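PDB 1O1Z: glycerophosphodiester phosphodiesterase from Thermotoga maritima, which belongs to the glycerophosphodiester phosphodiesterase family, whose members are built on a TIM-barrel fold. Local coordinates for residues 41-50 and 104-115; 56-64 and 85-96. All coordinates share one frame; numbering follows the deposited sequence.

Interaction 1: 41-50 and 104-115; sequences ANGVELDVRL and KIINIEIKEREA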
loop_
_atom_site.group_PDB
_atom_site.type_symbol
_atom_site.label_atom_id
_atom_site.label_comp_id
_atom_site.label_asym_id
_atom_site.label_seq_id
_atom_site.Cartn_x
_atom_site.Cartn_y
_atom_site.Cartn_z
ATOM N N ALA A 41 -1.042 13.999 -4.989
ATOM C CA ALA A 41 -1.467 12.831 -4.212
ATOM C C ALA A 41 -1.340 13.131 -2.720
ATOM O O ALA A 41 -0.481 13.902 -2.288
ATOM C CB ALA A 41 -0.690 11.597 -4.560
ATOM N N ASN A 42 -2.180 12.492 -1.923
ATOM C CA ASN A 42 -2.047 12.572 -0.477
ATOM C C ASN A 42 -0.895 11.708 0.039
ATOM O O ASN A 42 -0.496 11.842 1.191
ATOM C CB ASN A 42 -3.338 12.122 0.178
ATOM C CG ASN A 42 -4.484 13.010 -0.177
ATOM O OD1 ASN A 42 -5.216 12.766 -1.115
ATOM N ND2 ASN A 42 -4.569 14.149 0.517
ATOM N N GLY A 43 -0.406 10.791 -0.790
ATOM C CA GLY A 43 0.686 9.919 -0.427
ATOM C C GLY A 43 0.926 8.854 -1.475
ATOM O O GLY A 43 0.483 8.984 -2.610
ATOM N N VAL A 44 1.617 7.801 -1.077
ATOM C CA VAL A 44 1.994 6.728 -1.975
ATOM C C VAL A 44 1.846 5.402 -1.286
ATOM O O VAL A 44 1.858 5.352 -0.062
ATOM C CB VAL A 44 3.445 6.889 -2.467
ATOM C CG1 VAL A 44 3.655 8.180 -3.278
ATOM C CG2 VAL A 44 4.452 6.839 -1.304
ATOM N N GLU A 45 1.671 4.354 -2.068
ATOM C CA GLU A 45 1.740 2.969 -1.601
ATOM C C GLU A 45 3.000 2.372 -2.184
ATOM O O GLU A 45 3.370 2.646 -3.343
ATOM C CB GLU A 45 0.484 2.213 -2.047
ATOM C CG GLU A 45 0.381 0.766 -1.623
ATOM C CD GLU A 45 1.162 -0.221 -2.490
ATOM O OE1 GLU A 45 1.489 0.089 -3.661
ATOM O OE2 GLU A 45 1.455 -1.344 -1.984
ATOM N N LEU A 46 3.667 1.532 -1.401
ATOM C CA LEU A 46 4.875 0.865 -1.873
ATOM C C LEU A 46 5.022 -0.486 -1.209
ATOM O O LEU A 46 4.316 -0.788 -0.253
ATOM C CB LEU A 46 6.083 1.760 -1.636
ATOM C CG LEU A 46 6.382 2.209 -0.210
ATOM C CD1 LEU A 46 7.043 1.103 0.618
ATOM C CD2 LEU A 46 7.257 3.445 -0.213
ATOM N N ASP A 47 5.948 -1.302 -1.709
ATOM C CA ASP A 47 6.124 -2.677 -1.308
ATOM C C ASP A 47 7.521 -2.880 -0.755
ATOM O O ASP A 47 8.466 -2.416 -1.373
ATOM C CB ASP A 47 5.998 -3.557 -2.537
ATOM C CG ASP A 47 4.733 -3.273 -3.288
ATOM O OD1 ASP A 47 4.746 -2.678 -4.404
ATOM O OD2 ASP A 47 3.637 -3.520 -2.727
ATOM N N VAL A 48 7.643 -3.576 0.382
ATOM C CA VAL A 48 8.938 -3.783 1.018
ATOM C C VAL A 48 9.310 -5.240 1.221
ATOM O O VAL A 48 8.464 -6.102 1.521
ATOM C CB VAL A 48 9.090 -3.015 2.363
ATOM C CG1 VAL A 48 9.039 -1.525 2.133
ATOM C CG2 VAL A 48 8.083 -3.451 3.409
ATOM N N ARG A 49 10.625 -5.476 1.083
ATOM C CA ARG A 49 11.254 -6.782 1.194
ATOM C C ARG A 49 12.648 -6.601 1.797
ATOM O O ARG A 49 13.127 -5.475 1.955
ATOM C CB ARG A 49 11.430 -7.404 -0.189
ATOM C CG ARG A 49 10.119 -7.739 -0.875
ATOM C CD ARG A 49 10.349 -8.403 -2.216
ATOM N NE ARG A 49 9.090 -8.828 -2.780
ATOM C CZ ARG A 49 8.472 -9.963 -2.530
ATOM N NH1 ARG A 49 8.982 -10.882 -1.709
ATOM N NH2 ARG A 49 7.316 -10.227 -3.141
ATOM N N LEU A 50 13.300 -7.707 2.108
ATOM C CA LEU A 50 14.680 -7.648 2.598
ATOM C C LEU A 50 15.716 -8.017 1.561
ATOM O O LEU A 50 15.567 -8.973 0.787
ATOM C CB LEU A 50 14.919 -8.603 3.750
ATOM C CG LEU A 50 14.246 -8.339 5.058
ATOM C CD1 LEU A 50 14.784 -9.363 6.079
ATOM C CD2 LEU A 50 14.435 -6.915 5.539
ATOM N N LYS A 104 2.812 13.676 4.192
ATOM C CA LYS A 104 2.204 12.788 3.205
ATOM C C LYS A 104 2.164 11.377 3.752
ATOM O O LYS A 104 3.020 10.966 4.541
ATOM C CB LYS A 104 3.008 12.811 1.906
ATOM C CG LYS A 104 3.250 14.181 1.319
ATOM C CD LYS A 104 1.994 14.866 0.907
ATOM C CE LYS A 104 2.253 16.356 0.595
ATOM N NZ LYS A 104 1.058 16.959 0.002
ATOM N N ILE A 105 1.177 10.610 3.312
ATOM C CA ILE A 105 0.975 9.244 3.789
ATOM C C ILE A 105 1.863 8.299 3.019
ATOM O O ILE A 105 1.953 8.380 1.775
ATOM C CB ILE A 105 -0.510 8.855 3.596
ATOM C CG1 ILE A 105 -1.393 9.774 4.452
ATOM C CG2 ILE A 105 -0.762 7.374 3.820
ATOM C CD1 ILE A 105 -2.860 9.701 4.103
ATOM N N ILE A 106 2.460 7.349 3.720
ATOM C CA ILE A 106 3.105 6.227 3.060
ATOM C C ILE A 106 2.453 4.932 3.539
ATOM O O ILE A 106 2.489 4.613 4.733
ATOM C CB ILE A 106 4.615 6.173 3.299
ATOM C CG1 ILE A 106 5.301 7.461 2.825
ATOM C CG2 ILE A 106 5.225 5.015 2.558
ATOM C CD1 ILE A 106 6.777 7.531 3.219
ATOM N N ASN A 107 1.826 4.231 2.621
ATOM C CA ASN A 107 1.230 2.931 2.864
ATOM C C ASN A 107 2.274 1.903 2.485
ATOM O O ASN A 107 2.580 1.735 1.323
ATOM C CB ASN A 107 -0.054 2.775 2.051
ATOM C CG ASN A 107 -0.616 1.407 2.068
ATOM O OD1 ASN A 107 -1.320 1.040 1.121
ATOM N ND2 ASN A 107 -0.361 0.634 3.127
ATOM N N ILE A 108 2.855 1.267 3.500
ATOM C CA ILE A 108 3.891 0.261 3.314
ATOM C C ILE A 108 3.264 -1.112 3.309
ATOM O O ILE A 108 2.789 -1.566 4.336
ATOM C CB ILE A 108 4.916 0.367 4.469
ATOM C CG1 ILE A 108 5.557 1.752 4.538
ATOM C CG2 ILE A 108 5.998 -0.689 4.359
ATOM C CD1 ILE A 108 6.311 2.026 5.813
ATOM N N GLU A 109 3.287 -1.786 2.161
ATOM C CA GLU A 109 2.822 -3.156 2.072
ATOM C C GLU A 109 3.989 -4.067 2.385
ATOM O O GLU A 109 5.002 -4.083 1.683
ATOM C CB GLU A 109 2.201 -3.504 0.717
ATOM C CG GLU A 109 1.731 -4.956 0.722
ATOM C CD GLU A 109 1.151 -5.500 -0.561
ATOM O OE1 GLU A 109 0.838 -4.727 -1.484
ATOM O OE2 GLU A 109 1.034 -6.750 -0.635
ATOM N N ILE A 110 3.820 -4.873 3.420
ATOM C CA ILE A 110 4.835 -5.823 3.835
ATOM C C ILE A 110 4.690 -7.064 2.974
ATOM O O ILE A 110 3.680 -7.776 3.058
ATOM C CB ILE A 110 4.643 -6.220 5.297
ATOM C CG1 ILE A 110 4.459 -5.014 6.212
ATOM C CG2 ILE A 110 5.818 -7.113 5.705
ATOM C CD1 ILE A 110 5.668 -4.261 6.413
ATOM N N LYS A 111 5.708 -7.382 2.179
ATOM C CA LYS A 111 5.644 -8.547 1.310
ATOM C C LYS A 111 6.193 -9.835 1.940
ATOM O O LYS A 111 5.922 -10.934 1.441
ATOM C CB LYS A 111 6.413 -8.254 0.003
ATOM C CG LYS A 111 5.779 -7.203 -0.881
ATOM C CD LYS A 111 4.385 -7.667 -1.364
ATOM C CE LYS A 111 3.910 -7.006 -2.623
ATOM N NZ LYS A 111 2.534 -7.516 -2.991
ATOM N N GLU A 112 6.988 -9.663 3.001
ATOM C CA GLU A 112 7.708 -10.736 3.688
ATOM C C GLU A 112 7.644 -10.542 5.191
ATOM O O GLU A 112 8.028 -9.479 5.688
ATOM C CB GLU A 112 9.195 -10.688 3.289
ATOM C CG GLU A 112 9.419 -10.784 1.816
ATOM C CD GLU A 112 10.879 -10.632 1.419
ATOM O OE1 GLU A 112 11.709 -10.155 2.256
ATOM O OE2 GLU A 112 11.155 -10.966 0.266
ATOM N N ARG A 113 7.172 -11.556 5.925
ATOM C CA ARG A 113 7.148 -11.466 7.391
ATOM C C ARG A 113 8.504 -11.135 7.968
ATOM O O ARG A 113 8.612 -10.389 8.929
ATOM C CB ARG A 113 6.608 -12.752 8.031
ATOM C CG ARG A 113 6.916 -12.915 9.540
ATOM C CD ARG A 113 6.370 -14.215 10.155
ATOM N NE ARG A 113 4.902 -14.149 10.363
ATOM C CZ ARG A 113 4.329 -13.720 11.464
ATOM N NH1 ARG A 113 5.112 -13.251 12.443
ATOM N NH2 ARG A 113 2.985 -13.752 11.603
ATOM N N GLU A 114 9.560 -11.686 7.383
ATOM C CA GLU A 114 10.902 -11.450 7.912
ATOM C C GLU A 114 11.360 -9.995 7.853
ATOM O O GLU A 114 12.311 -9.631 8.531
ATOM C CB GLU A 114 11.921 -12.377 7.234
ATOM C CG GLU A 114 12.014 -12.240 5.728
ATOM C CD GLU A 114 11.098 -13.209 4.951
ATOM O OE1 GLU A 114 10.041 -13.685 5.470
ATOM O OE2 GLU A 114 11.427 -13.498 3.765
ATOM N N ALA A 115 10.684 -9.167 7.044
ATOM C CA ALA A 115 10.986 -7.737 6.968
ATOM C C ALA A 115 10.316 -6.926 8.054
ATOM O O ALA A 115 10.659 -5.773 8.254
ATOM C CB ALA A 115 10.589 -7.182 5.613
HETATM O O HOH W 1 0.816 16.251 -2.783
HETATM O O HOH W 2 -1.753 15.877 1.374
HETATM O O HOH W 3 13.480 -10.285 -0.646
#

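Interaction 2: 56-64 and 85-96; sequences VVVSHDEDL and LTDGKITTLKEV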
loop_
_atom_site.group_PDB
_atom_site.type_symbol
_atom_site.label_atom_id
_atom_site.label_comp_id
_atom_site.label_asym_id
_atom_site.label_seq_id
_atom_site.Cartn_x
_atom_site.Cartn_y
_atom_site.Cartn_z
ATOM N N VAL A 56 15.835 -2.942 4.327
ATOM C CA VAL A 56 14.480 -2.860 3.787
ATOM C C VAL A 56 14.544 -2.169 2.443
ATOM O O VAL A 56 14.863 -0.965 2.370
ATOM C CB VAL A 56 13.519 -2.146 4.711
ATOM C CG1 VAL A 56 12.118 -2.152 4.099
ATOM C CG2 VAL A 56 13.480 -2.806 6.067
ATOM N N VAL A 57 14.266 -2.940 1.398
ATOM C CA VAL A 57 14.288 -2.494 0.002
ATOM C C VAL A 57 12.864 -2.403 -0.540
ATOM O O VAL A 57 11.989 -3.141 -0.123
ATOM C CB VAL A 57 15.120 -3.505 -0.847
ATOM C CG1 VAL A 57 14.927 -3.316 -2.359
ATOM C CG2 VAL A 57 16.589 -3.363 -0.448
ATOM N N VAL A 58 12.651 -1.504 -1.490
ATOM C CA VAL A 58 11.331 -1.287 -2.089
ATOM C C VAL A 58 11.265 -2.081 -3.408
ATOM O O VAL A 58 11.919 -1.743 -4.395
ATOM C CB VAL A 58 11.046 0.188 -2.304
ATOM C CG1 VAL A 58 9.657 0.383 -2.937
ATOM C CG2 VAL A 58 11.146 0.957 -0.998
ATOM N N SER A 59 10.502 -3.175 -3.420
ATOM C CA SER A 59 10.321 -3.990 -4.611
ATOM C C SER A 59 9.057 -4.816 -4.450
ATOM O O SER A 59 8.935 -5.562 -3.485
ATOM C CB SER A 59 11.501 -4.943 -4.800
ATOM O OG SER A 59 11.324 -5.738 -5.987
ATOM N N HIS A 60 8.134 -4.699 -5.405
ATOM C CA HIS A 60 6.951 -5.569 -5.392
ATOM C C HIS A 60 7.300 -7.060 -5.557
ATOM O O HIS A 60 6.890 -7.896 -4.740
ATOM C CB HIS A 60 5.968 -5.123 -6.473
ATOM C CG HIS A 60 4.748 -5.970 -6.520
ATOM N ND1 HIS A 60 4.649 -7.084 -7.316
ATOM C CD2 HIS A 60 3.603 -5.902 -5.800
ATOM C CE1 HIS A 60 3.473 -7.657 -7.109
ATOM N NE2 HIS A 60 2.829 -6.973 -6.184
ATOM N N ASP A 61 8.067 -7.391 -6.587
ATOM C CA ASP A 61 8.429 -8.761 -6.892
ATOM C C ASP A 61 9.630 -9.176 -6.043
ATOM O O ASP A 61 10.417 -8.328 -5.610
ATOM C CB ASP A 61 8.818 -8.909 -8.354
ATOM C CG ASP A 61 7.666 -8.690 -9.347
ATOM O OD1 ASP A 61 6.477 -8.599 -8.955
ATOM O OD2 ASP A 61 7.913 -8.669 -10.569
ATOM N N GLU A 62 9.833 -10.476 -5.885
ATOM C CA GLU A 62 10.962 -10.977 -5.110
ATOM C C GLU A 62 12.264 -10.978 -5.920
ATOM O O GLU A 62 13.312 -11.264 -5.372
ATOM C CB GLU A 62 10.686 -12.389 -4.558
ATOM C CG GLU A 62 10.679 -13.499 -5.581
ATOM C CD GLU A 62 10.685 -14.891 -4.958
ATOM O OE1 GLU A 62 10.591 -15.026 -3.714
ATOM O OE2 GLU A 62 10.781 -15.857 -5.730
ATOM N N ASP A 63 12.185 -10.709 -7.220
ATOM C CA ASP A 63 13.370 -10.703 -8.099
ATOM C C ASP A 63 13.301 -9.536 -9.080
ATOM O O ASP A 63 12.335 -8.766 -9.080
ATOM C CB ASP A 63 13.524 -12.040 -8.810
ATOM C CG ASP A 63 12.339 -12.373 -9.655
ATOM O OD1 ASP A 63 11.847 -11.487 -10.396
ATOM O OD2 ASP A 63 11.819 -13.506 -9.631
ATOM N N LEU A 64 14.339 -9.389 -9.893
ATOM C CA LEU A 64 14.468 -8.270 -10.823
ATOM C C LEU A 64 14.082 -8.628 -12.267
ATOM O O LEU A 64 14.435 -7.902 -13.199
ATOM C CB LEU A 64 15.917 -7.757 -10.800
ATOM C CG LEU A 64 16.441 -7.271 -9.443
ATOM C CD1 LEU A 64 17.907 -6.895 -9.563
ATOM C CD2 LEU A 64 15.617 -6.093 -8.923
ATOM N N LEU A 85 23.113 -3.267 -10.063
ATOM C CA LEU A 85 22.377 -3.996 -11.107
ATOM C C LEU A 85 21.283 -3.177 -11.783
ATOM O O LEU A 85 21.023 -3.338 -12.978
ATOM C CB LEU A 85 21.737 -5.244 -10.506
ATOM C CG LEU A 85 22.718 -6.347 -10.152
ATOM C CD1 LEU A 85 22.067 -7.372 -9.243
ATOM C CD2 LEU A 85 23.295 -6.996 -11.402
ATOM N N THR A 86 20.658 -2.281 -11.022
ATOM C CA THR A 86 19.536 -1.464 -11.515
ATOM C C THR A 86 19.956 -0.018 -11.848
ATOM O O THR A 86 19.104 0.835 -12.058
ATOM C CB THR A 86 18.387 -1.406 -10.486
ATOM O OG1 THR A 86 18.858 -0.830 -9.266
ATOM C CG2 THR A 86 17.873 -2.787 -10.118
ATOM N N ASP A 87 21.265 0.206 -11.951
ATOM C CA ASP A 87 21.897 1.532 -12.038
ATOM C C ASP A 87 21.229 2.588 -11.179
ATOM O O ASP A 87 20.915 3.699 -11.607
ATOM C CB ASP A 87 22.058 2.004 -13.475
ATOM C CG ASP A 87 23.282 2.901 -13.656
ATOM O OD1 ASP A 87 24.278 2.785 -12.854
ATOM O OD2 ASP A 87 23.331 3.728 -14.597
ATOM N N GLY A 88 21.009 2.211 -9.934
ATOM C CA GLY A 88 20.581 3.132 -8.918
ATOM C C GLY A 88 19.087 3.280 -8.809
ATOM O O GLY A 88 18.653 4.057 -7.969
ATOM N N LYS A 89 18.292 2.557 -9.616
ATOM C CA LYS A 89 16.844 2.808 -9.628
ATOM C C LYS A 89 16.131 2.187 -8.435
ATOM O O LYS A 89 15.123 2.722 -7.978
ATOM C CB LYS A 89 16.202 2.317 -10.928
ATOM C CG LYS A 89 16.624 3.159 -12.104
ATOM C CD LYS A 89 15.977 2.682 -13.386
ATOM C CE LYS A 89 16.332 3.595 -14.568
ATOM N NZ LYS A 89 17.778 3.540 -14.925
ATOM N N ILE A 90 16.619 1.066 -7.930
ATOM C CA ILE A 90 15.990 0.473 -6.758
ATOM C C ILE A 90 16.310 1.333 -5.560
ATOM O O ILE A 90 17.401 1.871 -5.453
ATOM C CB ILE A 90 16.424 -0.975 -6.544
ATOM C CG1 ILE A 90 15.460 -1.665 -5.579
ATOM C CG2 ILE A 90 17.854 -1.069 -6.075
ATOM C CD1 ILE A 90 15.681 -3.193 -5.525
ATOM N N THR A 91 15.341 1.504 -4.672
ATOM C CA THR A 91 15.511 2.309 -3.491
ATOM C C THR A 91 15.183 1.562 -2.205
ATOM O O THR A 91 14.715 0.443 -2.227
ATOM C CB THR A 91 14.709 3.630 -3.633
ATOM O OG1 THR A 91 15.068 4.566 -2.608
ATOM C CG2 THR A 91 13.236 3.443 -3.506
ATOM N N THR A 92 15.536 2.180 -1.100
ATOM C CA THR A 92 15.302 1.605 0.226
ATOM C C THR A 92 14.211 2.396 0.909
ATOM O O THR A 92 13.937 3.548 0.574
ATOM C CB THR A 92 16.544 1.672 1.065
ATOM O OG1 THR A 92 16.949 3.035 1.257
ATOM C CG2 THR A 92 17.743 0.979 0.348
ATOM N N LEU A 93 13.588 1.787 1.906
ATOM C CA LEU A 93 12.568 2.499 2.664
ATOM C C LEU A 93 13.151 3.750 3.333
ATOM O O LEU A 93 12.523 4.805 3.334
ATOM C CB LEU A 93 11.916 1.549 3.666
ATOM C CG LEU A 93 10.784 2.157 4.472
ATOM C CD1 LEU A 93 9.637 2.586 3.518
ATOM C CD2 LEU A 93 10.294 1.152 5.507
ATOM N N LYS A 94 14.354 3.621 3.883
ATOM C CA LYS A 94 15.063 4.770 4.442
ATOM C C LYS A 94 15.128 5.962 3.468
ATOM O O LYS A 94 14.855 7.132 3.844
ATOM C CB LYS A 94 16.476 4.362 4.857
ATOM C CG LYS A 94 17.404 5.515 5.280
ATOM C CD LYS A 94 18.754 4.982 5.748
ATOM C CE LYS A 94 19.707 6.121 6.135
ATOM N NZ LYS A 94 20.108 6.923 4.941
ATOM N N GLU A 95 15.500 5.688 2.218
ATOM C CA GLU A 95 15.596 6.731 1.195
ATOM C C GLU A 95 14.240 7.351 0.836
ATOM O O GLU A 95 14.134 8.562 0.597
ATOM C CB GLU A 95 16.294 6.174 -0.050
ATOM C CG GLU A 95 17.750 5.890 0.191
ATOM C CD GLU A 95 18.450 5.237 -0.973
ATOM O OE1 GLU A 95 18.000 4.164 -1.436
ATOM O OE2 GLU A 95 19.467 5.798 -1.416
ATOM N N VAL A 96 13.183 6.543 0.832
ATOM C CA VAL A 96 11.847 7.091 0.587
ATOM C C VAL A 96 11.492 8.109 1.667
ATOM O O VAL A 96 10.998 9.192 1.364
ATOM C CB VAL A 96 10.782 5.993 0.481
ATOM C CG1 VAL A 96 9.416 6.596 0.306
ATOM C CG2 VAL A 96 11.100 5.055 -0.677
HETATM O O HOH W 4 15.544 0.937 4.344
HETATM O O HOH W 5 12.773 0.611 -5.530
#

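Interaction 1: 41-50 and 104-115
V48 and I108 meet methyl to methyl, CG2 to CG2 at 3.6 Å, on the outward face of two neighbouring parallel barrel strands, 43-50 and 105-110. L46 extends the same apolar row, its CD2 lying 3.8 Å from CG2 of I106, and F33 of helix 30-38 packs against V44 and L46. Seven backbone hydrogen bonds, from I105 N to N42 O at one end to K111 N to V48 O at the other, fix the pairing.

The K104 end is looser and wetter: beside partly exposed N42, K104 NZ reaches A41 O through a water. The other end is polar and tightly bonded, around buried E112. Its OE2 receives R49 NH1 at 2.9 Å in a salt bridge, close to the guanidinium plane but on the anti side of the carboxylate. OE1 accepts L50 N from above the carboxylate plane, also at 2.9 Å. R75 adds a second salt bridge to E112, and a water bridges OE2 and L50 O. With CG beside its own backbone N (chi1 -66°) and the chain extended to NE, R49 carries its guanidinium over K111, whose CB sits 3.7 Å above the centre of one face.

On the inward face D47 and E109 run alongside one another, D47 OD2 3.3 Å from E109 OE1 with no hydrogen bond between these two acceptors. N28 ND2 bonds to D47 OD1, and N107 ND2 donates to I130 O and S132 OG. K111 NZ forms a salt bridge to E109 OE2 at 2.9 Å. Backbone bonds thus join two strands whose outer face is apolar and whose inner face gathers three carboxylates, E45, D47 and E109, toward the C-terminal mouth, where TIM-barrel enzymes generally place their active sites.

Interaction 2: 56-64 and 85-96
V57 turns CG1 anti to its backbone nitrogen (chi1 166°), while I90 is extended through both torsions, and together they bring V57 CG1 within 3.3 Å of I90 CD1, tighter than ordinary van der Waals contact, the side chains crossing at about a right angle. L64 adds a wider apolar approach, setting CD1 4.1 Å from T86 CG2 and also near L85.

The backbones are joined more briefly, by a single bridge at V57 and T92. V58 N donates to T91 O at 2.9 Å, and L93 N donates to V56 O at 3.1 Å from well above the carbonyl plane. V56 O takes a second bond from a water that also accepts from K94 N, so a strand carbonyl is coupled to the first turn of a helix. Another water bridges V58 O and T91 N. V56 CG1 rests 3.7 Å from L93 CB.

T92 is the N-cap of that helix and shares a capping box with E95: E95 N donates to T92 OG1, and T92 N returns a bond to E95 OE1. K83 holds the same carboxylate oxygen in a salt bridge. Just after the type I' turn T86-K89, I90 N donates to T86 OG1, which is also bonded to L82 O.

Helix 79-85 lies against this junction, V79 touching V57 and T92 while L82 touches L64 and I90. L30 and F33 of helix 30-38 cover V96, and V56 packs on V48. Strand 56-58, paired antiparallel with the end of strand 43-50, and the start of helix 93-99 thus pack beside helices 30-38 and 79-85.

Along the chain the order is 41-50, 56-64, 85-96, 104-115, which nests interaction 2 within the loop closed by interaction 1. Strand 43-50, helix 93-99 and strand 105-110 make a beta-alpha-beta crossover of the TIM barrel, and the residues around 56-90 form an excursion before its helix, consistent with the small insertion known in this family. The contact centres lie about 12 Å apart. Strand 56-58 runs antiparallel to 43-50 in the shared sheet, with V57 N bonded to R49 O. R49 NH2 also bonds to H60 O, so R49, together with the D47-S59 backbone bond, ties the excursion to the barrel beside the mouth that interaction 1 helps to form.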